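Local coordinates for bifunctional protein PutA (Bdellovibrio bacteriovorus, PDB 5UR2) that probably oxidises proline to glutamate in two steps, pairing an FAD-dependent proline dehydrogenase with an NAD-dependent L-glutamate gamma-semialdehyde dehydrogenase, at residues Asn194-Met199 with Asn237-Gln242. Residues are numbered along the deposited sequence; the frame is centred on the assembly and turned at random.
With P5F (N-propargylglycine-modified flavin adenine dinucleotide), chain F.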
loop_
_atom_site.group_PDB
_atom_site.type_symbol
_atom_site.label_atom_id
_atom_site.label_comp_id
_atom_site.label_asym_id
_atom_site.label_seq_id
_atom_site.Cartn_x
_atom_site.Cartn_y
_atom_site.Cartn_z
ATOM N N ASN B 194 44.456 -43.512 -12.387
ATOM C CA ASN B 194 43.069 -43.398 -11.952
ATOM C C ASN B 194 42.577 -42.036 -12.417
ATOM O O ASN B 194 43.194 -41.020 -12.091
ATOM C CB ASN B 194 42.992 -43.554 -10.424
ATOM C CG ASN B 194 41.559 -43.623 -9.883
ATOM O OD1 ASN B 194 40.723 -42.763 -10.173
ATOM N ND2 ASN B 194 41.290 -44.632 -9.050
ATOM N N VAL B 195 41.498 -42.001 -13.200
ATOM C CA VAL B 195 40.966 -40.727 -13.668
ATOM C C VAL B 195 39.504 -40.618 -13.249
ATOM O O VAL B 195 38.785 -41.617 -13.135
ATOM C CB VAL B 195 41.121 -40.513 -15.199
ATOM C CG1 VAL B 195 42.555 -40.779 -15.641
ATOM C CG2 VAL B 195 40.108 -41.328 -16.006
ATOM N N SER B 196 39.089 -39.382 -12.963
ATOM C CA SER B 196 37.725 -39.050 -12.582
ATOM C C SER B 196 37.098 -38.212 -13.677
ATOM O O SER B 196 37.743 -37.304 -14.213
ATOM C CB SER B 196 37.673 -38.278 -11.262
ATOM O OG SER B 196 38.082 -39.103 -10.185
ATOM N N VAL B 197 35.833 -38.514 -13.980
ATOM C CA VAL B 197 35.080 -37.942 -15.085
ATOM C C VAL B 197 33.791 -37.277 -14.608
ATOM O O VAL B 197 33.055 -37.849 -13.804
ATOM C CB VAL B 197 34.755 -39.038 -16.125
ATOM C CG1 VAL B 197 33.972 -38.459 -17.298
ATOM C CG2 VAL B 197 36.036 -39.694 -16.617
ATOM N N LYS B 198 33.506 -36.085 -15.132
ATOM C CA LYS B 198 32.281 -35.351 -14.797
ATOM C C LYS B 198 31.305 -35.622 -15.921
ATOM O O LYS B 198 31.575 -35.285 -17.105
ATOM C CB LYS B 198 32.544 -33.859 -14.583
ATOM C CG LYS B 198 32.403 -33.236 -13.196
ATOM C CD LYS B 198 33.523 -33.275 -12.174
ATOM C CE LYS B 198 33.134 -33.230 -10.703
ATOM N NZ LYS B 198 34.171 -33.336 -9.670
ATOM N N MET B 199 30.171 -36.237 -15.605
ATOM C CA MET B 199 29.250 -36.697 -16.637
ATOM C C MET B 199 28.681 -35.567 -17.503
ATOM O O MET B 199 28.712 -35.649 -18.729
ATOM C CB MET B 199 28.080 -37.476 -16.014
ATOM C CG MET B 199 27.200 -38.169 -17.067
ATOM S SD MET B 199 25.726 -38.963 -16.419
ATOM C CE MET B 199 24.772 -37.537 -15.859
ATOM N N ASN B 237 36.656 -43.367 -12.647
ATOM C CA ASN B 237 35.672 -43.008 -11.640
ATOM C C ASN B 237 34.722 -41.960 -12.208
ATOM O O ASN B 237 35.167 -40.967 -12.792
ATOM C CB ASN B 237 36.355 -42.478 -10.375
ATOM C CG ASN B 237 35.419 -42.444 -9.193
ATOM O OD1 ASN B 237 34.609 -41.526 -9.063
ATOM N ND2 ASN B 237 35.513 -43.451 -8.331
ATOM N N LEU B 238 33.420 -42.184 -12.042
ATOM C CA LEU B 238 32.403 -41.235 -12.477
ATOM C C LEU B 238 32.032 -40.394 -11.267
ATOM O O LEU B 238 31.589 -40.945 -10.248
ATOM C CB LEU B 238 31.177 -41.954 -13.046
ATOM C CG LEU B 238 30.109 -41.065 -13.703
ATOM C CD1 LEU B 238 30.723 -40.296 -14.874
ATOM C CD2 LEU B 238 28.897 -41.865 -14.165
ATOM N N ASP B 239 32.274 -39.080 -11.352
ATOM C CA ASP B 239 31.927 -38.199 -10.242
ATOM C C ASP B 239 30.412 -38.050 -10.129
ATOM O O ASP B 239 29.645 -38.446 -11.012
ATOM C CB ASP B 239 32.601 -36.827 -10.379
ATOM C CG ASP B 239 34.116 -36.871 -10.088
ATOM O OD1 ASP B 239 34.584 -37.791 -9.383
ATOM O OD2 ASP B 239 34.847 -35.968 -10.543
ATOM N N MET B 240 29.976 -37.465 -9.017
ATOM C CA MET B 240 28.566 -37.168 -8.806
ATOM C C MET B 240 28.399 -35.670 -8.674
ATOM O O MET B 240 29.024 -35.045 -7.805
ATOM C CB MET B 240 28.003 -37.859 -7.567
ATOM C CG MET B 240 26.504 -37.676 -7.472
ATOM S SD MET B 240 25.642 -38.419 -8.860
ATOM C CE MET B 240 25.767 -40.142 -8.368
ATOM N N GLU B 241 27.537 -35.113 -9.518
ATOM C CA GLU B 241 27.285 -33.678 -9.553
ATOM C C GLU B 241 26.023 -33.351 -8.757
ATOM O O GLU B 241 25.698 -34.055 -7.793
ATOM C CB GLU B 241 27.195 -33.206 -11.013
ATOM C CG GLU B 241 28.518 -33.386 -11.754
ATOM C CD GLU B 241 28.364 -33.418 -13.275
ATOM O OE1 GLU B 241 27.857 -34.434 -13.793
ATOM O OE2 GLU B 241 28.768 -32.440 -13.955
ATOM N N GLN B 242 25.312 -32.291 -9.147
ATOM C CA GLN B 242 24.192 -31.779 -8.364
ATOM C C GLN B 242 23.003 -32.742 -8.379
ATOM O O GLN B 242 22.923 -33.684 -9.174
ATOM C CB GLN B 242 23.764 -30.398 -8.866
ATOM C CG GLN B 242 23.258 -30.386 -10.281
ATOM C CD GLN B 242 24.375 -30.252 -11.317
ATOM O OE1 GLN B 242 25.574 -30.158 -10.981
ATOM N NE2 GLN B 242 23.983 -30.249 -12.589
HETATM P PA P5F F . 33.355 -32.348 7.056
HETATM O O1A P5F F . 33.381 -33.475 8.143
HETATM O O2A P5F F . 33.592 -30.989 7.492
HETATM O O5B P5F F . 32.041 -32.182 6.341
HETATM C C5B P5F F . 31.643 -31.034 5.601
HETATM C C4B P5F F . 30.415 -31.405 4.756
HETATM O O4B P5F F . 29.234 -31.546 5.509
HETATM C C3B P5F F . 30.035 -30.453 3.660
HETATM O O3B P5F F . 30.841 -30.569 2.551
HETATM C C2B P5F F . 28.635 -30.831 3.380
HETATM O O2B P5F F . 28.619 -31.944 2.555
HETATM C C1B P5F F . 28.123 -31.214 4.723
HETATM N N9A P5F F . 27.399 -30.170 5.403
HETATM C C8A P5F F . 27.845 -28.898 5.736
HETATM N N7A P5F F . 26.863 -28.258 6.382
HETATM C C5A P5F F . 25.749 -29.090 6.507
HETATM C C6A P5F F . 24.472 -28.959 7.049
HETATM N N6A P5F F . 24.068 -27.739 7.688
HETATM N N1A P5F F . 23.593 -29.978 6.982
HETATM C C2A P5F F . 23.927 -31.148 6.396
HETATM N N3A P5F F . 25.160 -31.296 5.831
HETATM C C4A P5F F . 26.075 -30.319 5.871
HETATM N N1 P5F F . 31.576 -33.952 -3.468
HETATM C C2 P5F F . 30.491 -34.256 -4.371
HETATM O O2 P5F F . 29.230 -33.807 -4.048
HETATM N N3 P5F F . 30.714 -35.014 -5.566
HETATM C C4 P5F F . 31.999 -35.493 -5.924
HETATM O O4 P5F F . 32.145 -36.228 -7.107
HETATM C C4X P5F F . 33.146 -35.166 -4.977
HETATM N N5 P5F F . 34.531 -35.491 -5.310
HETATM C C5X P5F F . 35.474 -35.538 -4.175
HETATM C C6 P5F F . 36.719 -36.361 -4.275
HETATM C C7 P5F F . 37.581 -36.478 -3.156
HETATM C C7M P5F F . 38.836 -37.315 -3.271
HETATM C C8 P5F F . 37.270 -35.816 -1.930
HETATM C C8M P5F F . 38.161 -35.922 -0.719
HETATM C C9 P5F F . 36.092 -35.038 -1.826
HETATM C C9A P5F F . 35.182 -34.907 -2.999
HETATM N N10 P5F F . 33.953 -34.119 -2.880
HETATM C C10 P5F F . 32.903 -34.424 -3.812
HETATM C "C1'" P5F F . 33.698 -33.190 -1.752
HETATM C "C2'" P5F F . 33.159 -33.905 -0.513
HETATM O "O2'" P5F F . 31.888 -34.357 -0.786
HETATM C "C3'" P5F F . 33.130 -33.057 0.760
HETATM O "O3'" P5F F . 32.283 -31.989 0.555
HETATM C "C4'" P5F F . 34.478 -32.499 1.195
HETATM O "O4'" P5F F . 35.449 -33.385 0.754
HETATM C "C5'" P5F F . 34.600 -32.157 2.692
HETATM O "O5'" P5F F . 33.976 -33.094 3.547
HETATM P P P5F F . 34.581 -33.634 4.952
HETATM O O1P P5F F . 34.171 -35.082 5.423
HETATM O O2P P5F F . 36.111 -33.340 4.727
HETATM O O3P P5F F . 34.356 -32.354 5.955
HETATM C C21 P5F F . 34.690 -33.797 -7.298
HETATM C C22 P5F F . 34.655 -34.749 -6.340
HETATM C C23 P5F F . 33.722 -33.825 -8.493
#
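Ser196 pairs with Asn237 and Val197 with Leu238 as neighbouring parallel strands, joined by three backbone hydrogen bonds: Asn237 N to Val195 O, Val197 N to Asn237 O and Asp239 N to Val197 O, the last at 2.9 Å. Beyond the paired residues both segments reach the flavin. Lys198 NZ is covalently bonded to C23 of the N-propargylglycine-modified FAD, 1.4 Å away. This is the lysine captured by the inactivator. The Lys198 side chain bends at chi2 (84°) and then runs out nearly straight, crossing the Asp239 carboxylate. Asp239 OD2 lies 2.9 Å from Lys198 NZ. Asp239 OD2 is also 3.2 Å from P5F C23. The other oxygen, OD1, is in a salt bridge with Arg300, which also hydrogen-bonds Ser196 OG. Arg300 thus bridges Ser196 of one strand and Asp239 at the end of the other segment's paired residues. Ser196 OG is also hydrogen-bonded to Thr141 OG1. The backbone of Met240 grips the flavin edge twice: its N donates to O4, and its O accepts from N3 at 2.8 Å. This pair of bonds helps to hold the pyrimidine edge. Glu241 OE2 is 3.8 Å from Lys198 CG and is hydrogen-bonded to Thr200 OG1. On the face carrying Val197 and Leu238, Leu238 CD1 sits 3.5 Å from Val197 O; it is also 4.0 Å from Met199 CB. The two strands and helix 211-232 form a beta-alpha-beta unit of the closed eight-stranded proline dehydrogenase barrel. Strand 138-144 flanks 194-197, and strand 268-273 flanks 235-238. Helix 152-173 covers Val195 and Val197, while helix 246-257 packs on Leu238 and Met199.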